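Local coordinates for arginyl-tRNA synthetase, putative (Plasmodium falciparum, PDB 5JLD), which probably charges tRNA(Arg) with L-arginine at the expense of ATP, as a class I aminoacyl-tRNA synthetase of the malaria parasite, at residues A[307-312]-A[359-364]; A[283-288]-A[327-332]; A[68-73]-A[85-90]; A[20-23]-A[28-31]; A[510-515]-A[568-573]. One frame throughout, in Å; residues are numbered along the deposited sequence.

Contact 1. Residues A[307-312]-A[359-364]; sequences ENFKVP and IFDLIK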
# COMPACT_ATOMS: atom_id res chain seq x y z
N GLU A 307 25.18 -11.17 -13.44
CA GLU A 307 26.45 -10.52 -13.14
C GLU A 307 26.39 -9.82 -11.79
O GLU A 307 27.41 -9.61 -11.13
CB GLU A 307 26.76 -9.51 -14.24
CG GLU A 307 25.48 -8.96 -14.86
CD GLU A 307 25.73 -7.95 -15.96
OE1 GLU A 307 26.82 -7.98 -16.57
OE2 GLU A 307 24.81 -7.14 -16.23
N ASN A 308 25.17 -9.45 -11.39
CA ASN A 308 24.97 -8.63 -10.20
C ASN A 308 24.47 -9.40 -8.98
O ASN A 308 24.33 -8.83 -7.90
CB ASN A 308 24.00 -7.49 -10.52
CG ASN A 308 24.52 -6.57 -11.60
OD1 ASN A 308 23.83 -6.30 -12.59
ND2 ASN A 308 25.75 -6.09 -11.44
N PHE A 309 24.21 -10.70 -9.15
CA PHE A 309 23.76 -11.51 -8.02
C PHE A 309 24.44 -12.86 -8.05
O PHE A 309 24.59 -13.46 -9.12
CB PHE A 309 22.23 -11.68 -8.04
CG PHE A 309 21.49 -10.37 -8.10
CD1 PHE A 309 21.19 -9.67 -6.94
CD2 PHE A 309 21.10 -9.83 -9.32
CE1 PHE A 309 20.51 -8.46 -6.99
CE2 PHE A 309 20.42 -8.63 -9.38
CZ PHE A 309 20.13 -7.94 -8.22
N LYS A 310 24.89 -13.33 -6.89
CA LYS A 310 25.64 -14.58 -6.84
C LYS A 310 24.75 -15.80 -7.16
O LYS A 310 25.13 -16.64 -7.97
CB LYS A 310 26.31 -14.77 -5.48
N VAL A 311 23.58 -15.89 -6.53
CA VAL A 311 22.71 -17.04 -6.70
C VAL A 311 21.98 -17.02 -8.04
O VAL A 311 21.22 -16.08 -8.33
CB VAL A 311 21.68 -17.13 -5.56
CG1 VAL A 311 20.74 -18.33 -5.79
CG2 VAL A 311 22.39 -17.26 -4.22
N PRO A 312 22.21 -18.04 -8.88
CA PRO A 312 21.52 -18.15 -10.17
C PRO A 312 20.04 -18.53 -10.08
O PRO A 312 19.61 -19.11 -9.07
CB PRO A 312 22.31 -19.25 -10.88
CG PRO A 312 22.77 -20.11 -9.76
CD PRO A 312 23.08 -19.20 -8.63
N ILE A 359 15.17 -11.89 -10.59
CA ILE A 359 14.23 -12.12 -11.67
C ILE A 359 14.13 -10.86 -12.54
O ILE A 359 14.13 -10.96 -13.78
CB ILE A 359 12.85 -12.55 -11.14
CG1 ILE A 359 12.93 -14.00 -10.65
CG2 ILE A 359 11.77 -12.43 -12.24
CD1 ILE A 359 11.86 -14.38 -9.67
N PHE A 360 14.13 -9.69 -11.89
CA PHE A 360 13.88 -8.46 -12.65
C PHE A 360 15.05 -8.24 -13.61
O PHE A 360 14.86 -7.96 -14.79
CB PHE A 360 13.71 -7.25 -11.72
CG PHE A 360 12.51 -7.33 -10.82
CD1 PHE A 360 11.47 -8.24 -11.07
CD2 PHE A 360 12.41 -6.49 -9.71
CE1 PHE A 360 10.37 -8.32 -10.23
CE2 PHE A 360 11.30 -6.55 -8.87
CZ PHE A 360 10.28 -7.46 -9.13
N ASP A 361 16.25 -8.41 -13.06
CA ASP A 361 17.48 -8.37 -13.85
C ASP A 361 17.42 -9.28 -15.09
O ASP A 361 17.90 -8.90 -16.16
CB ASP A 361 18.67 -8.75 -12.96
CG ASP A 361 20.01 -8.60 -13.66
OD1 ASP A 361 20.43 -7.45 -13.91
OD2 ASP A 361 20.63 -9.63 -13.97
N LEU A 362 16.81 -10.46 -14.98
CA LEU A 362 16.71 -11.31 -16.17
C LEU A 362 15.71 -10.73 -17.16
O LEU A 362 15.96 -10.65 -18.37
CB LEU A 362 16.32 -12.75 -15.81
CG LEU A 362 15.88 -13.65 -16.97
CD1 LEU A 362 17.01 -13.85 -18.01
CD2 LEU A 362 15.37 -15.00 -16.45
N ILE A 363 14.58 -10.28 -16.62
CA ILE A 363 13.45 -9.88 -17.46
C ILE A 363 13.79 -8.60 -18.23
O ILE A 363 13.33 -8.36 -19.36
CB ILE A 363 12.17 -9.70 -16.61
CG1 ILE A 363 11.24 -10.93 -16.71
CG2 ILE A 363 11.41 -8.45 -17.01
CD1 ILE A 363 11.89 -12.28 -16.40
N LYS A 364 14.63 -7.77 -17.61
CA LYS A 364 15.05 -6.52 -18.22
C LYS A 364 15.98 -6.79 -19.41
O LYS A 364 16.15 -5.94 -20.28
CB LYS A 364 15.74 -5.66 -17.15
CG LYS A 364 14.99 -4.40 -16.75
CD LYS A 364 13.49 -4.47 -16.96
CE LYS A 364 12.84 -3.15 -16.52
NZ LYS A 364 11.48 -2.85 -17.08
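D361 points from its helix at N308 and F309, its CB at the edge of the F309 ring and its carboxylate near the N308 amide. Near the plane of that ring, CE2 of F309 lies 4.0 Å from CB of D361. The two side chains slide past each other in opposite directions, with ring and carboxylate planes 69° apart. N308 crosses D361 at about a right angle. OD1 of N308 and OD1 of D361 come no nearer than 3.8 Å, and no hydrogen bond joins them. CG of D361 stands anti to the backbone N (chi1 -175°), which extends the carboxylate away from its helix. Its OD2 is hydrogen-bonded to Y304 OH, at the end of strand 301-304, and to S306 OG, at the start of the loop. S306 OG is also bonded to N308 N, coupling the carboxylate to the loop backbone. The F309 ring packs on the preceding turns of the same helix, on T354, E357 and T358. The contact thus lays the surface loop between strands 301-304 and 313-316 against helix 353-364, a crossover helix between the parallel strands 343-349 and 374-380 of the class I synthetase Rossmann-type catalytic domain.

Contact 2. Residues A[283-288]-A[327-332]; sequences STVLDL and TDVAAL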
# COMPACT_ATOMS: atom_id res chain seq x y z
N SER A 283 7.24 -24.45 -21.28
CA SER A 283 8.16 -24.84 -22.36
C SER A 283 8.32 -23.65 -23.32
O SER A 283 9.44 -23.30 -23.70
CB SER A 283 7.68 -26.09 -23.08
OG SER A 283 8.06 -27.25 -22.36
N THR A 284 7.20 -23.00 -23.63
CA THR A 284 7.25 -21.79 -24.45
C THR A 284 8.22 -20.79 -23.80
O THR A 284 9.16 -20.30 -24.45
CB THR A 284 5.84 -21.17 -24.61
OG1 THR A 284 5.08 -21.96 -25.54
CG2 THR A 284 5.90 -19.74 -25.13
N VAL A 285 8.06 -20.56 -22.50
CA VAL A 285 8.88 -19.53 -21.87
C VAL A 285 10.33 -19.97 -21.98
O VAL A 285 11.20 -19.17 -22.36
CB VAL A 285 8.48 -19.24 -20.40
CG1 VAL A 285 9.45 -18.23 -19.76
CG2 VAL A 285 7.07 -18.66 -20.35
N LEU A 286 10.58 -21.27 -21.78
CA LEU A 286 11.97 -21.68 -21.71
C LEU A 286 12.52 -21.59 -23.12
O LEU A 286 13.67 -21.15 -23.32
CB LEU A 286 12.13 -23.08 -21.14
CG LEU A 286 11.97 -23.17 -19.62
CD1 LEU A 286 12.42 -24.51 -19.13
CD2 LEU A 286 12.75 -22.05 -18.89
N ASP A 287 11.65 -21.90 -24.10
CA ASP A 287 12.07 -21.87 -25.49
C ASP A 287 12.53 -20.47 -25.78
O ASP A 287 13.64 -20.27 -26.30
CB ASP A 287 10.94 -22.30 -26.43
CG ASP A 287 10.77 -23.82 -26.48
OD1 ASP A 287 11.74 -24.53 -26.12
OD2 ASP A 287 9.68 -24.30 -26.86
N LEU A 288 11.74 -19.50 -25.31
CA LEU A 288 12.07 -18.10 -25.60
C LEU A 288 13.44 -17.79 -25.01
O LEU A 288 14.32 -17.29 -25.72
CB LEU A 288 11.00 -17.15 -25.05
CG LEU A 288 9.74 -17.14 -25.94
CD1 LEU A 288 8.64 -16.29 -25.31
CD2 LEU A 288 10.04 -16.66 -27.37
N THR A 327 8.62 -21.00 -12.80
CA THR A 327 7.28 -20.43 -12.62
C THR A 327 7.29 -18.90 -12.43
O THR A 327 6.45 -18.20 -12.99
CB THR A 327 6.55 -21.08 -11.42
OG1 THR A 327 6.33 -22.48 -11.69
CG2 THR A 327 5.20 -20.41 -11.18
N ASP A 328 8.22 -18.37 -11.65
CA ASP A 328 8.20 -16.90 -11.40
C ASP A 328 8.52 -16.14 -12.69
O ASP A 328 7.85 -15.15 -13.06
CB ASP A 328 9.18 -16.53 -10.30
CG ASP A 328 8.73 -16.99 -8.92
OD1 ASP A 328 7.52 -17.19 -8.72
OD2 ASP A 328 9.59 -17.13 -8.04
N VAL A 329 9.52 -16.66 -13.41
CA VAL A 329 9.92 -16.08 -14.68
C VAL A 329 8.76 -16.13 -15.68
O VAL A 329 8.48 -15.13 -16.35
CB VAL A 329 11.16 -16.82 -15.25
CG1 VAL A 329 11.52 -16.28 -16.63
CG2 VAL A 329 12.35 -16.65 -14.29
N ALA A 330 8.06 -17.27 -15.75
CA ALA A 330 6.92 -17.40 -16.66
C ALA A 330 5.81 -16.45 -16.26
O ALA A 330 5.18 -15.85 -17.13
CB ALA A 330 6.38 -18.87 -16.68
N ALA A 331 5.55 -16.31 -14.96
CA ALA A 331 4.48 -15.42 -14.54
C ALA A 331 4.81 -13.99 -14.97
O ALA A 331 3.92 -13.27 -15.45
CB ALA A 331 4.25 -15.49 -13.04
N LEU A 332 6.07 -13.57 -14.82
CA LEU A 332 6.38 -12.18 -15.21
C LEU A 332 6.29 -12.03 -16.74
O LEU A 332 5.79 -11.02 -17.24
CB LEU A 332 7.75 -11.75 -14.69
CG LEU A 332 8.08 -10.25 -14.72
CD1 LEU A 332 6.88 -9.35 -14.36
CD2 LEU A 332 9.22 -10.00 -13.75
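V285 of helix 282-292 packs on V329 and A330 of helix 326-337, two helices of the class I catalytic domain that meet through small side chains. The latter helix leads into strand 343-349 of the Rossmann-type parallel sheet. At their nearest, V285 CA and A330 CA are 6.0 Å apart, a close approach that the short side chains allow. V285 points at the other helix from its CA, and already CB of V285 lies 4.3 Å from CB of A330. From CB the side chain forks. With CG1 anti to the backbone N (chi1 175°), that methyl of V285 faces V329, whose CG1 it meets at 4.2 Å. The same V285 CG1 is 4.1 Å from CA of A330, so one methyl touches both a neighbouring side chain and the helix backbone. CG2, anti to the carbonyl carbon, takes the other prong and, of the facing segment, meets A330. No hydrogen bond crosses between the segments, and the three touching residues are buried. W368 and Y333 also pack against V285, while V329 rests on L315 of strand 313-316. L286, next along the first helix, packs on that strand as well, through L315 and Q316. The tightest point of the contact is at the second methyl: CG2 of V285 sits 3.7 Å from CB of A330 and 3.9 Å from CA of the same residue.

Contact 3. Residues A[68-73]-A[85-90]; sequences KISEFI and IKSSPQ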
# COMPACT_ATOMS: atom_id res chain seq x y z
N LYS A 68 24.44 33.17 1.37
CA LYS A 68 24.37 34.11 0.26
C LYS A 68 23.80 33.48 -1.01
O LYS A 68 23.01 34.10 -1.73
CB LYS A 68 25.73 34.72 -0.02
CG LYS A 68 26.36 35.34 1.21
CD LYS A 68 27.13 36.56 0.82
CE LYS A 68 28.26 36.20 -0.12
NZ LYS A 68 29.33 37.22 -0.06
N ILE A 69 24.17 32.23 -1.26
CA ILE A 69 23.60 31.50 -2.38
C ILE A 69 22.10 31.36 -2.18
O ILE A 69 21.30 31.62 -3.10
CB ILE A 69 24.28 30.13 -2.55
CG1 ILE A 69 25.77 30.34 -2.90
CG2 ILE A 69 23.55 29.25 -3.58
CD1 ILE A 69 26.49 29.06 -3.36
N SER A 70 21.69 30.99 -0.97
CA SER A 70 20.26 30.81 -0.76
C SER A 70 19.51 32.14 -0.95
O SER A 70 18.40 32.15 -1.46
CB SER A 70 19.98 30.23 0.63
OG SER A 70 20.11 31.19 1.64
N GLU A 71 20.16 33.24 -0.60
CA GLU A 71 19.58 34.57 -0.79
C GLU A 71 19.44 34.94 -2.28
O GLU A 71 18.46 35.54 -2.70
CB GLU A 71 20.42 35.62 -0.05
CG GLU A 71 19.60 36.56 0.78
CD GLU A 71 18.90 35.86 1.93
OE1 GLU A 71 19.60 35.24 2.75
OE2 GLU A 71 17.66 35.96 2.03
N PHE A 72 20.44 34.59 -3.08
CA PHE A 72 20.32 34.76 -4.53
C PHE A 72 19.10 33.94 -5.07
O PHE A 72 18.22 34.48 -5.80
CB PHE A 72 21.64 34.34 -5.19
CG PHE A 72 21.75 34.69 -6.65
CD1 PHE A 72 21.27 35.90 -7.13
CD2 PHE A 72 22.36 33.80 -7.53
CE1 PHE A 72 21.39 36.21 -8.48
CE2 PHE A 72 22.47 34.11 -8.88
CZ PHE A 72 21.99 35.31 -9.36
N ILE A 73 19.03 32.67 -4.67
CA ILE A 73 17.89 31.83 -5.06
C ILE A 73 16.54 32.46 -4.67
O ILE A 73 15.61 32.52 -5.47
CB ILE A 73 17.98 30.43 -4.43
CG1 ILE A 73 19.18 29.66 -5.01
CG2 ILE A 73 16.66 29.67 -4.62
CD1 ILE A 73 19.36 28.29 -4.43
N ILE A 85 9.19 33.47 2.80
CA ILE A 85 10.30 32.70 2.29
C ILE A 85 11.57 33.24 2.95
O ILE A 85 11.83 34.45 2.92
CB ILE A 85 10.36 32.75 0.76
CG1 ILE A 85 11.65 32.12 0.24
CG2 ILE A 85 10.18 34.20 0.27
CD1 ILE A 85 11.59 31.71 -1.21
N LYS A 86 12.31 32.36 3.61
CA LYS A 86 13.44 32.76 4.47
C LYS A 86 14.64 31.84 4.34
O LYS A 86 14.50 30.61 4.21
CB LYS A 86 13.00 32.82 5.94
CG LYS A 86 12.27 34.12 6.29
CD LYS A 86 11.85 34.22 7.76
CE LYS A 86 11.77 35.69 8.20
NZ LYS A 86 11.52 35.88 9.66
N SER A 87 15.83 32.43 4.37
CA SER A 87 17.06 31.67 4.39
C SER A 87 17.37 31.27 5.83
O SER A 87 16.56 31.47 6.73
CB SER A 87 18.22 32.47 3.79
OG SER A 87 18.53 33.60 4.59
N SER A 88 18.56 30.73 6.02
CA SER A 88 19.00 30.17 7.30
C SER A 88 20.51 30.22 7.22
O SER A 88 21.06 30.24 6.11
CB SER A 88 18.49 28.74 7.48
OG SER A 88 19.15 27.85 6.58
N PRO A 89 21.19 30.26 8.38
CA PRO A 89 22.65 30.33 8.35
C PRO A 89 23.28 29.13 7.65
O PRO A 89 24.35 29.28 7.04
CB PRO A 89 23.04 30.39 9.84
CG PRO A 89 21.81 30.00 10.60
CD PRO A 89 20.66 30.39 9.75
N GLN A 90 22.62 27.97 7.70
CA GLN A 90 23.12 26.77 7.03
C GLN A 90 22.92 26.92 5.53
O GLN A 90 23.67 26.36 4.73
CB GLN A 90 22.42 25.51 7.55
CG GLN A 90 22.60 25.27 9.05
CD GLN A 90 21.40 25.73 9.87
OE1 GLN A 90 20.69 26.67 9.48
NE2 GLN A 90 21.17 25.07 11.00
O HOH W 1 16.17 35.21 4.14
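S87, just past the end of strand 82-86, is pressed against S70 and E71 of helix 66-75, where a helix covers the antiparallel sheet of the N-terminal alpha/beta domain. The tight side is S70. Its OG comes within 3.1 Å of CB of S87, close for oxygen on carbon. That hydroxyl is hydrogen-bonded to the carbonyl of Q67 in its own helix, one turn back, while S70 also packs on A50 and on I93 of the neighbouring strand. The looser side belongs to E71, an exposed residue whose CB points along the contact but whose chain bends at chi2 (65°) and brings the carboxylate back to S87. There OG of S87 donates at 2.7 Å to OE1 of E71, which accepts with its syn lone pair, on the side of the other carboxylate oxygen. Q67 NE2 is a further hydrogen-bond partner of the S87 hydroxyl, so Q67 serves both serines. One ordered water, water 1, bridges the outer side. The carboxylate therefore grips S87 twice, directly at the hydroxyl and through water 1 at the backbone, which would favour a charged E71. The bridge is short on both arms: water 1 donates to OE2 of E71 at 2.7 Å and accepts from the backbone N of S87 at 2.8 Å.

Contact 4. Residues A[20-23]-A[28-31]; sequences NSIQ and SISE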
# COMPACT_ATOMS: atom_id res chain seq x y z
N ASN A 20 13.24 26.29 -11.18
CA ASN A 20 13.34 27.40 -12.12
C ASN A 20 14.24 28.49 -11.54
O ASN A 20 15.08 29.05 -12.26
CB ASN A 20 11.96 27.98 -12.47
CG ASN A 20 11.06 26.96 -13.20
OD1 ASN A 20 11.51 25.90 -13.62
ND2 ASN A 20 9.78 27.32 -13.36
N SER A 21 14.10 28.79 -10.24
CA SER A 21 14.99 29.83 -9.68
C SER A 21 16.48 29.44 -9.74
O SER A 21 17.33 30.26 -10.05
CB SER A 21 14.63 30.16 -8.25
OG SER A 21 15.47 31.21 -7.80
N ILE A 22 16.77 28.18 -9.43
CA ILE A 22 18.12 27.65 -9.48
C ILE A 22 18.68 27.75 -10.89
O ILE A 22 19.80 28.24 -11.08
CB ILE A 22 18.17 26.17 -9.01
CG1 ILE A 22 18.02 26.08 -7.49
CG2 ILE A 22 19.47 25.51 -9.45
CD1 ILE A 22 17.71 24.66 -7.00
N GLN A 23 17.90 27.31 -11.87
CA GLN A 23 18.30 27.40 -13.27
C GLN A 23 18.60 28.83 -13.69
O GLN A 23 19.57 29.09 -14.40
CB GLN A 23 17.23 26.82 -14.18
CG GLN A 23 17.80 25.96 -15.28
CD GLN A 23 18.61 24.81 -14.71
OE1 GLN A 23 18.16 24.13 -13.78
NE2 GLN A 23 19.80 24.59 -15.25
N SER A 28 24.04 27.28 -16.45
CA SER A 28 24.73 26.08 -16.91
C SER A 28 25.07 25.17 -15.73
O SER A 28 26.22 24.78 -15.54
CB SER A 28 26.00 26.47 -17.68
OG SER A 28 26.77 25.34 -18.04
N ILE A 29 24.05 24.83 -14.94
CA ILE A 29 24.24 23.95 -13.79
C ILE A 29 23.32 22.75 -13.91
O ILE A 29 22.22 22.84 -14.45
CB ILE A 29 23.97 24.70 -12.45
CG1 ILE A 29 24.79 24.10 -11.30
CG2 ILE A 29 22.48 24.71 -12.09
CD1 ILE A 29 24.57 24.81 -9.98
N SER A 30 23.79 21.60 -13.43
CA SER A 30 22.92 20.44 -13.35
C SER A 30 22.69 20.16 -11.88
O SER A 30 23.56 19.64 -11.18
CB SER A 30 23.51 19.21 -14.06
N GLU A 31 21.51 20.55 -11.41
CA GLU A 31 21.20 20.54 -9.99
C GLU A 31 19.69 20.35 -9.83
O GLU A 31 18.92 21.29 -10.01
CB GLU A 31 21.69 21.84 -9.32
CG GLU A 31 21.31 22.01 -7.84
CD GLU A 31 22.16 21.16 -6.91
OE1 GLU A 31 23.32 20.86 -7.26
OE2 GLU A 31 21.66 20.77 -5.83
O HOH W 2 19.60 21.22 -13.24
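The flat amide of Q23 meets the backbone of I29 edge-on, with NE2 turned to the carbonyl and OE1 to a water. NE2 of Q23 donates to O of I29 at 3.1 Å, with an N-H...O angle of 156°. The acceptor lies only 8° out of the amide plane, and the donor in turn sits in the carbonyl plane of I29. At the same end of the amide, water 2 donates to OE1 of Q23 at 3.3 Å and accepts from N of E31 at 2.7 Å, with a weak bond to the I29 carbonyl besides. The bond to I29 and the longer one to the water together set the rotation of the amide. The chain of Q23 leaves its helix alongside the loop and folds at chi2 (59°) to bring the amide round. Beside these polar groups, I22 turns its CG2 to the loop, 4.1 Å from CG2 of I29, the two side chains crossing obliquely. The same methyl of I22 lies 4.3 Å from CG of E31. The carboxylate of E31, the second flat group, is held beyond the contact by N49 ND2, and I22 packs on N49 too. The arrangement is a chain reversal: residues after helix 10-25 fold back over its last turns, tied side chain to backbone, before strand 35-37 opens the antiparallel sheet of the arginyl-tRNA synthetase N-terminal domain.

Contact 5. Residues A[510-515]-A[568-573]; sequences IYEINL and LLLCSI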
# COMPACT_ATOMS: atom_id res chain seq x y z
N ILE A 510 -3.83 30.07 13.54
CA ILE A 510 -2.72 29.23 13.14
C ILE A 510 -3.15 27.76 13.04
O ILE A 510 -2.58 26.98 12.27
CB ILE A 510 -1.53 29.37 14.11
CG1 ILE A 510 -0.30 28.65 13.56
CG2 ILE A 510 -1.91 28.83 15.49
CD1 ILE A 510 0.07 29.08 12.15
N TYR A 511 -4.19 27.39 13.78
CA TYR A 511 -4.65 26.00 13.83
C TYR A 511 -5.47 25.64 12.60
O TYR A 511 -5.42 24.50 12.11
CB TYR A 511 -5.45 25.74 15.11
CG TYR A 511 -4.66 26.03 16.36
CD1 TYR A 511 -3.59 25.22 16.74
CD2 TYR A 511 -4.96 27.14 17.15
CE1 TYR A 511 -2.85 25.50 17.88
CE2 TYR A 511 -4.23 27.43 18.28
CZ TYR A 511 -3.18 26.61 18.64
OH TYR A 511 -2.46 26.89 19.78
N GLU A 512 -6.22 26.62 12.10
CA GLU A 512 -7.02 26.45 10.89
C GLU A 512 -6.11 26.44 9.68
O GLU A 512 -6.31 25.64 8.76
CB GLU A 512 -8.06 27.56 10.78
CG GLU A 512 -9.29 27.32 11.64
CD GLU A 512 -9.90 28.61 12.14
OE1 GLU A 512 -10.97 29.01 11.63
OE2 GLU A 512 -9.30 29.23 13.03
N ILE A 513 -5.11 27.32 9.70
CA ILE A 513 -4.04 27.30 8.71
C ILE A 513 -3.38 25.93 8.68
O ILE A 513 -3.24 25.33 7.62
CB ILE A 513 -2.95 28.37 9.01
CG1 ILE A 513 -3.48 29.77 8.75
CG2 ILE A 513 -1.72 28.13 8.15
CD1 ILE A 513 -3.86 30.01 7.29
N ASN A 514 -2.98 25.44 9.85
CA ASN A 514 -2.27 24.15 9.94
C ASN A 514 -3.10 22.95 9.47
O ASN A 514 -2.59 22.04 8.78
CB ASN A 514 -1.80 23.92 11.38
CG ASN A 514 -0.54 24.70 11.71
OD1 ASN A 514 -0.02 25.45 10.88
ND2 ASN A 514 -0.03 24.52 12.93
N LEU A 515 -4.38 22.95 9.86
CA LEU A 515 -5.30 21.93 9.39
C LEU A 515 -5.44 21.98 7.86
O LEU A 515 -5.32 20.95 7.19
CB LEU A 515 -6.67 22.09 10.08
CG LEU A 515 -7.73 21.07 9.63
CD1 LEU A 515 -7.17 19.66 9.77
CD2 LEU A 515 -9.00 21.20 10.43
N LEU A 568 -17.35 24.65 10.52
CA LEU A 568 -18.14 23.47 10.19
C LEU A 568 -17.69 22.89 8.85
O LEU A 568 -17.58 21.67 8.69
CB LEU A 568 -19.62 23.82 10.15
CG LEU A 568 -20.55 22.66 10.51
CD1 LEU A 568 -20.37 22.28 11.98
CD2 LEU A 568 -22.00 23.02 10.21
N LEU A 569 -17.43 23.77 7.90
CA LEU A 569 -16.91 23.39 6.60
C LEU A 569 -15.58 22.65 6.75
O LEU A 569 -15.35 21.60 6.10
CB LEU A 569 -16.73 24.63 5.71
CG LEU A 569 -17.30 24.57 4.29
CD1 LEU A 569 -18.69 23.97 4.28
CD2 LEU A 569 -17.30 25.95 3.67
N LEU A 570 -14.71 23.18 7.60
CA LEU A 570 -13.44 22.52 7.89
C LEU A 570 -13.68 21.12 8.47
O LEU A 570 -12.96 20.17 8.14
CB LEU A 570 -12.59 23.34 8.87
CG LEU A 570 -11.44 24.11 8.23
CD1 LEU A 570 -10.78 25.05 9.23
CD2 LEU A 570 -10.42 23.16 7.62
N CYS A 571 -14.68 21.03 9.34
CA CYS A 571 -15.04 19.75 9.93
C CYS A 571 -15.47 18.76 8.84
O CYS A 571 -15.11 17.59 8.88
CB CYS A 571 -16.15 19.94 10.96
SG CYS A 571 -15.64 20.73 12.52
N SER A 572 -16.23 19.24 7.86
CA SER A 572 -16.76 18.41 6.77
C SER A 572 -15.65 17.88 5.87
O SER A 572 -15.58 16.66 5.57
CB SER A 572 -17.76 19.23 5.94
OG SER A 572 -18.56 18.42 5.11
N ILE A 573 -14.77 18.78 5.45
CA ILE A 573 -13.61 18.36 4.69
C ILE A 573 -12.79 17.33 5.47
O ILE A 573 -12.43 16.28 4.92
CB ILE A 573 -12.72 19.54 4.32
CG1 ILE A 573 -13.52 20.55 3.48
CG2 ILE A 573 -11.48 19.04 3.59
CD1 ILE A 573 -12.75 21.83 3.13
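Two helices of the alpha-helical DALR anticodon-binding domain meet where L570 of helix 564-584 packs on E512 and L515, one turn apart on helix 510-520. E512 comes first and contributes its aliphatic part: CG lies 3.6 Å from CD1 of L570 and CB of E512 4.0 Å from the same methyl, with the two side chains crossing at about a right angle. The carboxylate leads away to the start of its own helix, where OE2 makes weak hydrogen bonds with S509 N and T508 OG1. This buried acid is therefore met at a helix N-terminus, whose dipole would tend to stabilise its negative charge. Three residues on, L515 extends straight from its helix (chi1 179°) toward the partner and meets L570 tip to tip. Each methyl of L570 thus has its own neighbour, CD1 the glutamate and CD2 the leucine. F552 of helix 536-556 packs against both E512 and L515, and L507 against L570. CG of L515 stays just behind the tip, 4.0 Å from CD2 of L570. The leucine methyls themselves are closer, L515 CD2 lying 3.7 Å from L570 CD2.

How the contacts relate
Along the chain the order is contact 4, contact 3, then contacts 2 and 1, whose segments alternate, and last contact 5. Contacts 3 and 4 share the N-terminal domain, their centres about 15 Å apart, and they meet where I73 O lies 2.7 Å from S21 OG, a probable hydrogen bond. Contacts 1 and 2, also about 15 Å apart between centres, join in the catalytic domain, where I359 and I363 of helix 353-364 pack on helix 326-337. Contact 5 stands alone in the DALR domain, about 51 Å from contact 1 between centres and across the chain's centre. The five thus sample three modules, consistent with a multidomain enzyme that, as in other arginyl-tRNA synthetases, probably engages tRNA through more than one domain.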